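Local coordinates for flagellar biosynthetic protein FlhB (Shewanella putrefaciens CN-32, PDB 6Z0W), which is probably required for rod formation in the flagellar basal body and probably belongs to the flagellar type III export apparatus, this chain being its cytoplasmic domain, at residues E23-Y31 against L70-T78. Sequence-based numbering, arbitrary orientation.
Sequences EHYAVAVKY and LARAIYHTT
The hydroxyl of Tyr25 is gripped by two histidines. His76, near the end of helix 68-77, donates from NE2 to Tyr25 OH at 3.3 Å, a long and rather bent bond with the oxygen tilted 21° out of the imidazole plane; His130 of the C-terminal purification tag, hydrogen-bonded to the same oxygen, is an engineered partner. The Tyr25 and His76 rings stand almost perpendicular to each other. With CG anti to its carbonyl carbon (chi1 -74°), Tyr25 sends its ring from strand 25-30 into the angle between Arg72 and Tyr75. Arg72 lays its aliphatic chain over one face of the phenol, CG sitting 3.7 Å from the centroid of the Tyr25 ring in a CH-pi contact nearly along the ring normal. An edge of that ring points at the face of Tyr75, a T-shaped pair with centroids 5.5 Å apart. Without the phenol, as with an alanine here, the CG methylene of Arg72 and the face of Tyr75 would probably lose their aromatic neighbour, and His76 NE2 its hydroxyl partner.

Farther along the strand the contact becomes aliphatic. Val27 divides its branches: CG1 lies 3.8 Å from Tyr75 CB, whereas CG2 packs against Ile74, 3.8 Å from its CG2. Val29 closes the row more loosely with Ile74 CD1. From the adjacent antiparallel strand 40-46, Lys44 makes a cation-pi contact with Tyr75 and hydrogen-bonds to the backbone oxygen of that residue.

Alternate side chains of strand 25-30 thus face a helix crossing it at 70°, the helix-on-sheet packing of an alpha/beta core. In this FlhB cytoplasmic domain the strand directly follows the NPEH sequence, which corresponds to the NPTH autocleavage motif of the type III secretion exporter family.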
loop_
_atom_site.group_PDB
_atom_site.type_symbol
_atom_site.label_atom_id
_atom_site.label_comp_id
_atom_site.label_asym_id
_atom_site.label_seq_id
_atom_site.Cartn_x
_atom_site.Cartn_y
_atom_site.Cartn_z
ATOM N N GLU A 23 15.117 -3.820 -5.485
ATOM C CA GLU A 23 14.048 -4.505 -4.776
ATOM C C GLU A 23 12.983 -3.437 -4.502
ATOM O O GLU A 23 13.216 -2.470 -3.771
ATOM C CB GLU A 23 14.558 -5.192 -3.505
ATOM C CG GLU A 23 13.496 -5.881 -2.665
ATOM C CD GLU A 23 13.112 -7.267 -3.158
ATOM O OE1 GLU A 23 13.397 -8.265 -2.452
ATOM O OE2 GLU A 23 12.520 -7.364 -4.250
ATOM N N HIS A 24 11.842 -3.607 -5.169
ATOM C CA HIS A 24 10.757 -2.635 -5.215
ATOM C C HIS A 24 9.492 -3.265 -4.654
ATOM O O HIS A 24 9.240 -4.453 -4.851
ATOM C CB HIS A 24 10.496 -2.158 -6.660
ATOM C CG HIS A 24 11.680 -1.490 -7.290
ATOM N ND1 HIS A 24 11.967 -0.153 -7.106
ATOM C CD2 HIS A 24 12.678 -1.986 -8.060
ATOM C CE1 HIS A 24 13.078 0.150 -7.753
ATOM N NE2 HIS A 24 13.525 -0.944 -8.343
ATOM N N TYR A 25 8.690 -2.448 -3.977
ATOM C CA TYR A 25 7.426 -2.865 -3.385
ATOM C C TYR A 25 6.329 -1.896 -3.809
ATOM O O TYR A 25 6.564 -0.686 -3.855
ATOM C CB TYR A 25 7.519 -2.846 -1.863
ATOM C CG TYR A 25 8.311 -3.958 -1.248
ATOM C CD1 TYR A 25 7.668 -5.055 -0.725
ATOM C CD2 TYR A 25 9.697 -3.903 -1.180
ATOM C CE1 TYR A 25 8.357 -6.062 -0.135
ATOM C CE2 TYR A 25 10.408 -4.918 -0.604
ATOM C CZ TYR A 25 9.721 -6.004 -0.083
ATOM O OH TYR A 25 10.377 -7.051 0.514
ATOM N N ALA A 26 5.136 -2.418 -4.100
ATOM C CA ALA A 26 3.950 -1.588 -4.309
ATOM C C ALA A 26 2.746 -2.343 -3.778
ATOM O O ALA A 26 2.566 -3.515 -4.122
ATOM C CB ALA A 26 3.720 -1.248 -5.798
ATOM N N VAL A 27 1.915 -1.683 -2.972
ATOM C CA VAL A 27 0.654 -2.272 -2.536
ATOM C C VAL A 27 -0.466 -1.287 -2.849
ATOM O O VAL A 27 -0.402 -0.111 -2.453
ATOM C CB VAL A 27 0.672 -2.659 -1.045
ATOM C CG1 VAL A 27 1.577 -3.889 -0.835
ATOM C CG2 VAL A 27 1.160 -1.493 -0.191
ATOM N N ALA A 28 -1.458 -1.747 -3.617
ATOM C CA ALA A 28 -2.618 -0.930 -3.951
ATOM C C ALA A 28 -3.675 -1.135 -2.865
ATOM O O ALA A 28 -4.206 -2.251 -2.694
ATOM C CB ALA A 28 -3.160 -1.288 -5.345
ATOM N N VAL A 29 -3.986 -0.060 -2.140
ATOM C CA VAL A 29 -4.853 -0.112 -0.966
ATOM C C VAL A 29 -6.205 0.522 -1.293
ATOM O O VAL A 29 -6.271 1.575 -1.941
ATOM C CB VAL A 29 -4.174 0.584 0.234
ATOM C CG1 VAL A 29 -5.093 0.587 1.493
ATOM C CG2 VAL A 29 -2.835 -0.083 0.543
ATOM N N LYS A 30 -7.285 -0.105 -0.812
ATOM C CA LYS A 30 -8.630 0.443 -0.955
ATOM C C LYS A 30 -9.326 0.504 0.400
ATOM O O LYS A 30 -9.166 -0.397 1.226
ATOM C CB LYS A 30 -9.490 -0.396 -1.933
ATOM C CG LYS A 30 -10.853 0.231 -2.301
ATOM C CD LYS A 30 -11.496 -0.554 -3.458
ATOM C CE LYS A 30 -12.786 0.104 -4.002
ATOM N NZ LYS A 30 -12.571 1.543 -4.365
ATOM N N TYR A 31 -10.085 1.576 0.621
ATOM C CA TYR A 31 -10.964 1.718 1.779
ATOM C C TYR A 31 -12.397 1.788 1.277
ATOM O O TYR A 31 -12.764 2.732 0.571
ATOM C CB TYR A 31 -10.642 2.973 2.584
ATOM C CG TYR A 31 -11.539 3.205 3.805
ATOM C CD1 TYR A 31 -11.461 2.356 4.911
ATOM C CD2 TYR A 31 -12.450 4.272 3.848
ATOM C CE1 TYR A 31 -12.250 2.549 6.023
ATOM C CE2 TYR A 31 -13.265 4.494 4.984
ATOM C CZ TYR A 31 -13.164 3.625 6.060
ATOM O OH TYR A 31 -13.945 3.799 7.189
ATOM N N LEU A 70 6.128 1.022 5.643
ATOM C CA LEU A 70 4.696 0.719 5.580
ATOM C C LEU A 70 4.378 -0.140 4.365
ATOM O O LEU A 70 3.649 -1.140 4.472
ATOM C CB LEU A 70 3.885 2.024 5.545
ATOM C CG LEU A 70 2.376 1.849 5.639
ATOM C CD1 LEU A 70 2.051 1.108 6.957
ATOM C CD2 LEU A 70 1.661 3.223 5.614
ATOM N N ALA A 71 4.899 0.261 3.197
ATOM C CA ALA A 71 4.768 -0.554 1.988
ATOM C C ALA A 71 5.201 -1.991 2.242
ATOM O O ALA A 71 4.480 -2.932 1.892
ATOM C CB ALA A 71 5.588 0.053 0.839
ATOM N N ARG A 72 6.378 -2.179 2.856
ATOM C CA ARG A 72 6.893 -3.533 3.102
ATOM C C ARG A 72 6.046 -4.277 4.140
ATOM O O ARG A 72 5.720 -5.464 3.961
ATOM C CB ARG A 72 8.359 -3.481 3.565
ATOM C CG ARG A 72 9.349 -3.018 2.507
ATOM C CD ARG A 72 10.805 -3.377 2.856
ATOM N NE ARG A 72 11.147 -3.005 4.230
ATOM C CZ ARG A 72 11.643 -1.824 4.586
ATOM N NH1 ARG A 72 11.887 -0.908 3.658
ATOM N NH2 ARG A 72 11.922 -1.572 5.864
ATOM N N ALA A 73 5.688 -3.598 5.231
ATOM C CA ALA A 73 4.879 -4.244 6.261
ATOM C C ALA A 73 3.512 -4.666 5.719
ATOM O O ALA A 73 3.027 -5.763 6.023
ATOM C CB ALA A 73 4.725 -3.317 7.453
ATOM N N ILE A 74 2.884 -3.823 4.898
ATOM C CA ILE A 74 1.618 -4.215 4.282
ATOM C C ILE A 74 1.818 -5.446 3.408
ATOM O O ILE A 74 1.094 -6.439 3.527
ATOM C CB ILE A 74 1.025 -3.060 3.458
ATOM C CG1 ILE A 74 0.577 -1.903 4.333
ATOM C CG2 ILE A 74 -0.173 -3.550 2.665
ATOM C CD1 ILE A 74 0.325 -0.658 3.527
ATOM N N TYR A 75 2.796 -5.384 2.498
ATOM C CA TYR A 75 3.024 -6.484 1.565
ATOM C C TYR A 75 3.197 -7.811 2.303
ATOM O O TYR A 75 2.586 -8.825 1.929
ATOM C CB TYR A 75 4.249 -6.187 0.696
ATOM C CG TYR A 75 4.459 -7.199 -0.417
ATOM C CD1 TYR A 75 3.987 -6.947 -1.696
ATOM C CD2 TYR A 75 5.104 -8.418 -0.177
ATOM C CE1 TYR A 75 4.154 -7.865 -2.714
ATOM C CE2 TYR A 75 5.287 -9.355 -1.202
ATOM C CZ TYR A 75 4.809 -9.071 -2.466
ATOM O OH TYR A 75 4.963 -9.965 -3.508
ATOM N N HIS A 76 3.994 -7.804 3.381
ATOM C CA HIS A 76 4.360 -9.032 4.086
ATOM C C HIS A 76 3.234 -9.616 4.910
ATOM O O HIS A 76 3.297 -10.808 5.233
ATOM C CB HIS A 76 5.548 -8.786 5.010
ATOM C CG HIS A 76 6.809 -8.461 4.284
ATOM N ND1 HIS A 76 7.739 -7.569 4.774
ATOM C CD2 HIS A 76 7.292 -8.902 3.102
ATOM C CE1 HIS A 76 8.742 -7.476 3.924
ATOM N NE2 HIS A 76 8.495 -8.274 2.902
ATOM N N THR A 77 2.216 -8.811 5.253
ATOM C CA THR A 77 1.215 -9.163 6.252
ATOM C C THR A 77 -0.213 -9.230 5.709
ATOM O O THR A 77 -1.133 -9.546 6.477
ATOM C CB THR A 77 1.240 -8.146 7.400
ATOM O OG1 THR A 77 0.800 -6.869 6.916
ATOM C CG2 THR A 77 2.625 -8.019 8.014
ATOM N N THR A 78 -0.426 -8.931 4.428
ATOM C CA THR A 78 -1.760 -8.779 3.855
ATOM C C THR A 78 -1.792 -9.451 2.491
ATOM O O THR A 78 -1.168 -8.937 1.552
ATOM C CB THR A 78 -2.123 -7.288 3.696
ATOM O OG1 THR A 78 -1.792 -6.578 4.893
ATOM C CG2 THR A 78 -3.622 -7.121 3.390
#